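Local coordinates for protein lipase (Acinetobacter baumannii, PDB 4OPM) that probably hydrolyses ester bonds of lipids, as a putative triacylglycerol lipase of the alpha/beta hydrolase fold, at residues Leu177-Pro189 with Leu269-Glu281. Numbering follows the deposited sequence.
Sequences LLKQTMFNPPFIP and LENVGHMPILEAE
Thr181 and Met182, where helix 173-181 gives way to loop, pass directly beside Gly273 and His274; the CA atoms of Met182 and Gly273 are 4.5 Å apart. A weak backbone bond from His274 N to Thr181 O, bent to 122°, joins the two segments here, and one water links Gln180 O to His274 N. Further on, the loop follows helix 276-279, with Pro185 CA 5.3 Å from Glu279 CA.

The carboxylate of Glu279 ties residues 177-189 to residues 269-281. Its OE1 accepts three backbone N-H groups: Asn184 N at 2.8 Å on the anti side, in a nearly straight bond (173°), Phe183 N from above the carboxylate plane, and Gly273 N of its own segment on the syn side. OE2 takes Met275 N at 2.9 Å, so both oxygens of this buried group are engaged, which would be expected to favour the ionised form. Met182, a selenomethionine like Met275, lies across the carboxylate, its CG 3.6 Å from Glu279 OE2 and packed against Met275 CB. Asn184 reaches Glu279 O through ND2 in a weak bond of 3.0 Å, its chi1 of -175° turning CG away from the backbone N and out to the helix end. The Phe183 ring presents its edge to Asn271 O, with CD2 at 3.4 Å, while Pro186 lies against Leu278 O.

His274 hydrogen-bonds to Ser120 and Asp245, consistent with the catalytic triad of an alpha/beta hydrolase. The contact thus joins the histidine-bearing loop after edge strand 267-269 to the segment linking helices 173-181 and 190-220, while Pro186 and Leu278 both touch Arg62 of helix 61-64.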
ATOM      1  N   LEU A 177      15.797   6.771  -3.922  1.00 20.33           N
ATOM      2  CA  LEU A 177      14.413   6.591  -3.470  1.00 19.77           C
ATOM      3  C   LEU A 177      14.359   6.190  -1.995  1.00 21.08           C
ATOM      4  O   LEU A 177      13.591   6.790  -1.237  1.00 19.37           O
ATOM      5  CB  LEU A 177      13.675   5.543  -4.325  1.00 19.63           C
ATOM      6  CG  LEU A 177      12.224   5.246  -3.911  1.00 23.12           C
ATOM      7  CD1 LEU A 177      11.332   6.467  -4.114  1.00 23.82           C
ATOM      8  CD2 LEU A 177      11.672   4.056  -4.668  1.00 23.46           C
ATOM      9  N   LEU A 178      15.187   5.213  -1.585  1.00 18.05           N
ATOM     10  CA  LEU A 178      15.212   4.739  -0.192  1.00 18.41           C
ATOM     11  C   LEU A 178      15.553   5.870   0.776  1.00 20.62           C
ATOM     12  O   LEU A 178      14.981   5.922   1.869  1.00 20.57           O
ATOM     13  CB  LEU A 178      16.200   3.583   0.002  1.00 19.39           C
ATOM     14  CG  LEU A 178      15.927   2.307  -0.802  1.00 25.63           C
ATOM     15  CD1 LEU A 178      17.105   1.358  -0.728  1.00 27.32           C
ATOM     16  CD2 LEU A 178      14.706   1.606  -0.317  1.00 30.84           C
ATOM     17  N   LYS A 179      16.453   6.788   0.359  1.00 18.51           N
ATOM     18  CA  LYS A 179      16.863   7.942   1.175  1.00 18.41           C
ATOM     19  C   LYS A 179      15.698   8.914   1.377  1.00 22.52           C
ATOM     20  O   LYS A 179      15.697   9.663   2.357  1.00 22.74           O
ATOM     21  CB  LYS A 179      18.063   8.676   0.552  1.00 21.34           C
ATOM     22  CG  LYS A 179      19.381   7.933   0.782  1.00 38.15           C
ATOM     23  CD  LYS A 179      20.551   8.575   0.033  1.00 53.26           C
ATOM     24  CE  LYS A 179      21.901   8.061   0.491  1.00 65.21           C
ATOM     25  NZ  LYS A 179      22.180   6.681   0.009  1.00 75.32           N
ATOM     26  N   GLN A 180      14.717   8.918   0.451  1.00 18.29           N
ATOM     27  CA  GLN A 180      13.569   9.818   0.585  1.00 17.08           C
ATOM     28  C   GLN A 180      12.393   9.157   1.283  1.00 19.38           C
ATOM     29  O   GLN A 180      11.599   9.850   1.914  1.00 19.56           O
ATOM     30  CB  GLN A 180      13.079  10.348  -0.794  1.00 18.25           C
ATOM     31  CG  GLN A 180      14.163  10.854  -1.772  1.00 20.38           C
ATOM     32  CD  GLN A 180      15.315  11.606  -1.147  1.00 27.78           C
ATOM     33  OE1 GLN A 180      16.482  11.257  -1.359  1.00 25.90           O
ATOM     34  NE2 GLN A 180      15.029  12.626  -0.349  1.00 18.82           N
ATOM     35  N   THR A 181      12.233   7.832   1.119  1.00 15.79           N
ATOM     36  CA  THR A 181      11.039   7.151   1.613  1.00 15.76           C
ATOM     37  C   THR A 181      11.211   6.485   2.977  1.00 19.44           C
ATOM     38  O   THR A 181      10.216   6.064   3.558  1.00 19.32           O
ATOM     39  CB  THR A 181      10.558   6.102   0.590  1.00 21.81           C
ATOM     40  OG1 THR A 181      11.581   5.122   0.394  1.00 26.03           O
ATOM     41  CG2 THR A 181      10.178   6.724  -0.729  1.00 22.69           C
HETATM   42  N   MSE A 182      12.451   6.306   3.450  1.00 15.87           N
HETATM   43  CA  MSE A 182      12.640   5.643   4.735  1.00 15.15           C
HETATM   44  C   MSE A 182      13.650   6.366   5.609  1.00 20.19           C
HETATM   45  O   MSE A 182      14.634   6.907   5.105  1.00 21.09           O
HETATM   46  CB  MSE A 182      13.068   4.173   4.540  1.00 16.71           C
HETATM   47  CG  MSE A 182      11.999   3.350   3.837  1.00 21.17           C
HETATM   48 SE   MSE A 182      12.410   1.467   3.856  0.75 27.42          SE
HETATM   49  CE  MSE A 182      13.574   1.475   2.680  1.00 23.87           C
ATOM     50  N   PHE A 183      13.390   6.365   6.922  1.00 16.04           N
ATOM     51  CA  PHE A 183      14.290   6.929   7.930  1.00 15.34           C
ATOM     52  C   PHE A 183      15.066   5.786   8.602  1.00 19.64           C
ATOM     53  O   PHE A 183      16.252   5.926   8.911  1.00 19.22           O
ATOM     54  CB  PHE A 183      13.511   7.739   8.974  1.00 16.82           C
ATOM     55  CG  PHE A 183      14.418   8.546   9.881  1.00 18.09           C
ATOM     56  CD1 PHE A 183      14.869   9.807   9.497  1.00 21.87           C
ATOM     57  CD2 PHE A 183      14.826   8.041  11.111  1.00 20.41           C
ATOM     58  CE1 PHE A 183      15.686  10.567  10.347  1.00 23.47           C
ATOM     59  CE2 PHE A 183      15.655   8.798  11.957  1.00 23.15           C
ATOM     60  CZ  PHE A 183      16.084  10.046  11.566  1.00 22.69           C
ATOM     61  N   ASN A 184      14.381   4.641   8.804  1.00 16.79           N
ATOM     62  CA  ASN A 184      14.974   3.453   9.424  1.00 16.08           C
ATOM     63  C   ASN A 184      14.863   2.273   8.451  1.00 18.20           C
ATOM     64  O   ASN A 184      14.120   1.332   8.732  1.00 16.65           O
ATOM     65  CB  ASN A 184      14.276   3.172  10.754  1.00 16.67           C
ATOM     66  CG  ASN A 184      14.910   2.036  11.503  1.00 28.71           C
ATOM     67  OD1 ASN A 184      16.132   1.954  11.593  1.00 22.97           O
ATOM     68  ND2 ASN A 184      14.094   1.094  11.957  1.00 20.89           N
ATOM     69  N   PRO A 185      15.512   2.314   7.251  1.00 16.33           N
ATOM     70  CA  PRO A 185      15.347   1.198   6.313  1.00 15.84           C
ATOM     71  C   PRO A 185      15.812  -0.122   6.920  1.00 17.90           C
ATOM     72  O   PRO A 185      16.742  -0.121   7.732  1.00 16.37           O
ATOM     73  CB  PRO A 185      16.235   1.601   5.124  1.00 17.91           C
ATOM     74  CG  PRO A 185      17.247   2.556   5.719  1.00 22.08           C
ATOM     75  CD  PRO A 185      16.448   3.325   6.710  1.00 17.43           C
ATOM     76  N   PRO A 186      15.189  -1.256   6.544  1.00 15.85           N
ATOM     77  CA  PRO A 186      15.642  -2.545   7.089  1.00 15.93           C
ATOM     78  C   PRO A 186      16.962  -2.972   6.440  1.00 18.08           C
ATOM     79  O   PRO A 186      17.456  -2.305   5.521  1.00 17.21           O
ATOM     80  CB  PRO A 186      14.498  -3.488   6.702  1.00 17.15           C
ATOM     81  CG  PRO A 186      14.025  -2.941   5.373  1.00 21.03           C
ATOM     82  CD  PRO A 186      14.066  -1.436   5.597  1.00 16.87           C
ATOM     83  N   PHE A 187      17.535  -4.079   6.913  1.00 14.32           N
ATOM     84  CA  PHE A 187      18.757  -4.571   6.298  1.00 14.27           C
ATOM     85  C   PHE A 187      18.462  -5.090   4.884  1.00 18.37           C
ATOM     86  O   PHE A 187      17.599  -5.956   4.704  1.00 17.84           O
ATOM     87  CB  PHE A 187      19.397  -5.664   7.149  1.00 15.21           C
ATOM     88  CG  PHE A 187      20.513  -6.420   6.452  1.00 15.62           C
ATOM     89  CD1 PHE A 187      21.596  -5.741   5.896  1.00 17.84           C
ATOM     90  CD2 PHE A 187      20.474  -7.805   6.345  1.00 16.33           C
ATOM     91  CE1 PHE A 187      22.619  -6.439   5.248  1.00 19.00           C
ATOM     92  CE2 PHE A 187      21.523  -8.507   5.739  1.00 19.06           C
ATOM     93  CZ  PHE A 187      22.579  -7.816   5.180  1.00 17.13           C
ATOM     94  N   ILE A 188      19.176  -4.546   3.898  1.00 16.34           N
ATOM     95  CA  ILE A 188      19.019  -4.954   2.504  1.00 16.90           C
ATOM     96  C   ILE A 188      20.409  -5.210   1.929  1.00 19.96           C
ATOM     97  O   ILE A 188      21.138  -4.253   1.656  1.00 18.98           O
ATOM     98  CB  ILE A 188      18.198  -3.949   1.629  1.00 19.90           C
ATOM     99  CG1 ILE A 188      16.840  -3.566   2.281  1.00 20.67           C
ATOM    100  CG2 ILE A 188      17.990  -4.519   0.213  1.00 21.57           C
ATOM    101  CD1 ILE A 188      16.222  -2.256   1.734  1.00 25.55           C
ATOM    102  N   PRO A 189      20.806  -6.493   1.744  1.00 18.40           N
ATOM    103  CA  PRO A 189      22.101  -6.765   1.100  1.00 19.25           C
ATOM    104  C   PRO A 189      22.189  -6.023  -0.250  1.00 21.94           C
ATOM    105  O   PRO A 189      21.175  -5.903  -0.943  1.00 20.29           O
ATOM    106  CB  PRO A 189      22.088  -8.290   0.896  1.00 21.15           C
ATOM    107  CG  PRO A 189      21.098  -8.814   1.860  1.00 25.27           C
ATOM    108  CD  PRO A 189      20.057  -7.740   2.008  1.00 20.76           C
ATOM    109  N   LEU A 269       4.970   7.140  14.829  1.00 17.96           N
ATOM    110  CA  LEU A 269       6.184   6.395  15.155  1.00 16.19           C
ATOM    111  C   LEU A 269       7.410   7.287  15.037  1.00 19.25           C
ATOM    112  O   LEU A 269       7.712   7.787  13.953  1.00 17.37           O
ATOM    113  CB  LEU A 269       6.337   5.133  14.265  1.00 15.48           C
ATOM    114  CG  LEU A 269       5.224   4.062  14.349  1.00 18.93           C
ATOM    115  CD1 LEU A 269       5.607   2.817  13.550  1.00 17.55           C
ATOM    116  CD2 LEU A 269       4.906   3.664  15.807  1.00 20.11           C
ATOM    117  N   GLU A 270       8.140   7.485  16.165  1.00 17.35           N
ATOM    118  CA  GLU A 270       9.376   8.271  16.127  1.00 17.40           C
ATOM    119  C   GLU A 270      10.438   7.505  15.320  1.00 20.21           C
ATOM    120  O   GLU A 270      10.426   6.267  15.313  1.00 19.89           O
ATOM    121  CB  GLU A 270       9.898   8.518  17.561  1.00 19.36           C
ATOM    122  CG  GLU A 270       9.021   9.435  18.400  1.00 32.24           C
ATOM    123  CD  GLU A 270       8.865  10.860  17.904  1.00 59.72           C
ATOM    124  OE1 GLU A 270       9.859  11.444  17.412  1.00 53.62           O
ATOM    125  OE2 GLU A 270       7.738  11.396  18.016  1.00 61.51           O
ATOM    126  N   ASN A 271      11.354   8.231  14.651  1.00 17.37           N
ATOM    127  CA  ASN A 271      12.487   7.661  13.909  1.00 16.26           C
ATOM    128  C   ASN A 271      12.050   6.673  12.813  1.00 18.25           C
ATOM    129  O   ASN A 271      12.743   5.698  12.538  1.00 17.19           O
ATOM    130  CB  ASN A 271      13.485   6.986  14.872  1.00 17.82           C
ATOM    131  CG  ASN A 271      14.053   7.979  15.860  1.00 30.90           C
ATOM    132  OD1 ASN A 271      14.475   9.074  15.492  1.00 27.50           O
ATOM    133  ND2 ASN A 271      13.946   7.668  17.139  1.00 26.21           N
ATOM    134  N   VAL A 272      10.912   6.964  12.181  1.00 13.94           N
ATOM    135  CA  VAL A 272      10.356   6.163  11.088  1.00 12.90           C
ATOM    136  C   VAL A 272       9.925   7.142   9.992  1.00 16.74           C
ATOM    137  O   VAL A 272       9.413   8.217  10.308  1.00 16.37           O
ATOM    138  CB  VAL A 272       9.183   5.264  11.592  1.00 15.78           C
ATOM    139  CG1 VAL A 272       8.421   4.632  10.425  1.00 15.82           C
ATOM    140  CG2 VAL A 272       9.694   4.174  12.543  1.00 14.94           C
ATOM    141  N   GLY A 273      10.153   6.767   8.729  1.00 14.04           N
ATOM    142  CA  GLY A 273       9.807   7.584   7.572  1.00 14.61           C
ATOM    143  C   GLY A 273       8.473   7.203   6.959  1.00 17.06           C
ATOM    144  O   GLY A 273       7.532   6.810   7.659  1.00 16.77           O
ATOM    145  N   HIS A 274       8.404   7.285   5.638  1.00 13.70           N
ATOM    146  CA  HIS A 274       7.169   7.037   4.875  1.00 13.60           C
ATOM    147  C   HIS A 274       6.747   5.558   4.801  1.00 15.52           C
ATOM    148  O   HIS A 274       5.602   5.299   4.406  1.00 16.38           O
ATOM    149  CB  HIS A 274       7.374   7.580   3.439  1.00 13.79           C
ATOM    150  CG  HIS A 274       6.172   7.518   2.561  1.00 17.05           C
ATOM    151  ND1 HIS A 274       5.004   8.207   2.873  1.00 18.32           N
ATOM    152  CD2 HIS A 274       5.997   6.866   1.390  1.00 18.95           C
ATOM    153  CE1 HIS A 274       4.162   7.939   1.890  1.00 17.96           C
ATOM    154  NE2 HIS A 274       4.716   7.145   0.974  1.00 18.58           N
HETATM  155  N   MSE A 275       7.624   4.590   5.192  1.00 12.65           N
HETATM  156  CA  MSE A 275       7.285   3.168   5.050  0.80 12.36           C
HETATM  157  C   MSE A 275       7.360   2.382   6.390  1.00 16.07           C
HETATM  158  O   MSE A 275       8.147   1.428   6.520  1.00 15.63           O
HETATM  159  CB  MSE A 275       8.205   2.539   3.980  0.80 14.51           C
HETATM  160  CG  MSE A 275       7.643   1.302   3.366  0.80 20.01           C
HETATM  161 SE   MSE A 275       8.214   1.232   1.515  0.60 27.19          SE
HETATM  162  CE  MSE A 275       6.985  -0.134   0.982  0.80 24.36           C
ATOM    163  N   PRO A 276       6.461   2.674   7.375  1.00 13.73           N
ATOM    164  CA  PRO A 276       6.481   1.897   8.639  1.00 14.68           C
ATOM    165  C   PRO A 276       6.316   0.380   8.465  1.00 15.98           C
ATOM    166  O   PRO A 276       6.827  -0.374   9.288  1.00 15.84           O
ATOM    167  CB  PRO A 276       5.275   2.450   9.402  1.00 16.71           C
ATOM    168  CG  PRO A 276       5.120   3.848   8.905  1.00 19.94           C
ATOM    169  CD  PRO A 276       5.430   3.736   7.433  1.00 15.81           C
ATOM    170  N   ILE A 277       5.604  -0.071   7.405  1.00 13.45           N
ATOM    171  CA  ILE A 277       5.373  -1.502   7.160  1.00 12.93           C
ATOM    172  C   ILE A 277       6.700  -2.266   6.912  1.00 16.86           C
ATOM    173  O   ILE A 277       6.750  -3.481   7.145  1.00 15.54           O
ATOM    174  CB  ILE A 277       4.336  -1.755   6.057  1.00 15.91           C
ATOM    175  CG1 ILE A 277       4.810  -1.228   4.674  1.00 16.42           C
ATOM    176  CG2 ILE A 277       2.974  -1.144   6.483  1.00 15.91           C
ATOM    177  CD1 ILE A 277       3.918  -1.658   3.468  1.00 17.37           C
ATOM    178  N   LEU A 278       7.760  -1.563   6.473  1.00 14.08           N
ATOM    179  CA  LEU A 278       9.094  -2.174   6.290  1.00 14.53           C
ATOM    180  C   LEU A 278      10.103  -1.647   7.316  1.00 16.81           C
ATOM    181  O   LEU A 278      11.074  -2.343   7.613  1.00 17.34           O
ATOM    182  CB  LEU A 278       9.635  -1.933   4.868  1.00 14.51           C
ATOM    183  CG  LEU A 278       8.941  -2.692   3.708  1.00 19.22           C
ATOM    184  CD1 LEU A 278       9.642  -2.389   2.394  1.00 21.76           C
ATOM    185  CD2 LEU A 278       8.964  -4.190   3.920  1.00 19.86           C
ATOM    186  N   GLU A 279       9.874  -0.439   7.873  1.00 13.00           N
ATOM    187  CA  GLU A 279      10.822   0.152   8.839  1.00 12.15           C
ATOM    188  C   GLU A 279      10.545  -0.254  10.297  1.00 17.55           C
ATOM    189  O   GLU A 279      11.449  -0.164  11.134  1.00 18.49           O
ATOM    190  CB  GLU A 279      10.757   1.683   8.775  1.00 13.05           C
ATOM    191  CG  GLU A 279      11.152   2.302   7.439  1.00 14.85           C
ATOM    192  CD  GLU A 279      10.962   3.811   7.428  1.00 15.75           C
ATOM    193  OE1 GLU A 279      11.666   4.505   8.199  1.00 15.93           O
ATOM    194  OE2 GLU A 279      10.068   4.295   6.693  1.00 15.45           O
ATOM    195  N   ALA A 280       9.292  -0.607  10.621  1.00 14.82           N
ATOM    196  CA  ALA A 280       8.884  -0.877  12.013  1.00 14.58           C
ATOM    197  C   ALA A 280       7.674  -1.820  12.070  1.00 16.01           C
ATOM    198  O   ALA A 280       6.686  -1.518  12.750  1.00 13.55           O
ATOM    199  CB  ALA A 280       8.550   0.456  12.692  1.00 15.20           C
ATOM    200  N   GLU A 281       7.755  -2.984  11.380  1.00 12.60           N
ATOM    201  CA  GLU A 281       6.591  -3.890  11.283  1.00 13.02           C
ATOM    202  C   GLU A 281       6.070  -4.374  12.649  1.00 15.92           C
ATOM    203  O   GLU A 281       4.856  -4.543  12.798  1.00 14.35           O
ATOM    204  CB  GLU A 281       6.856  -5.087  10.352  1.00 14.66           C
ATOM    205  CG  GLU A 281       7.790  -6.149  10.938  1.00 18.07           C
ATOM    206  CD  GLU A 281       9.280  -5.863  10.898  1.00 28.62           C
ATOM    207  OE1 GLU A 281       9.678  -4.719  10.586  1.00 18.74           O
ATOM    208  OE2 GLU A 281      10.057  -6.806  11.170  1.00 26.98           O
TER
HETATM  209  O   HOH W   1      10.405   9.520   4.409  1.00 17.65           O
HETATM  210  O   HOH W   2      14.148  -1.164   9.915  1.00 28.42           O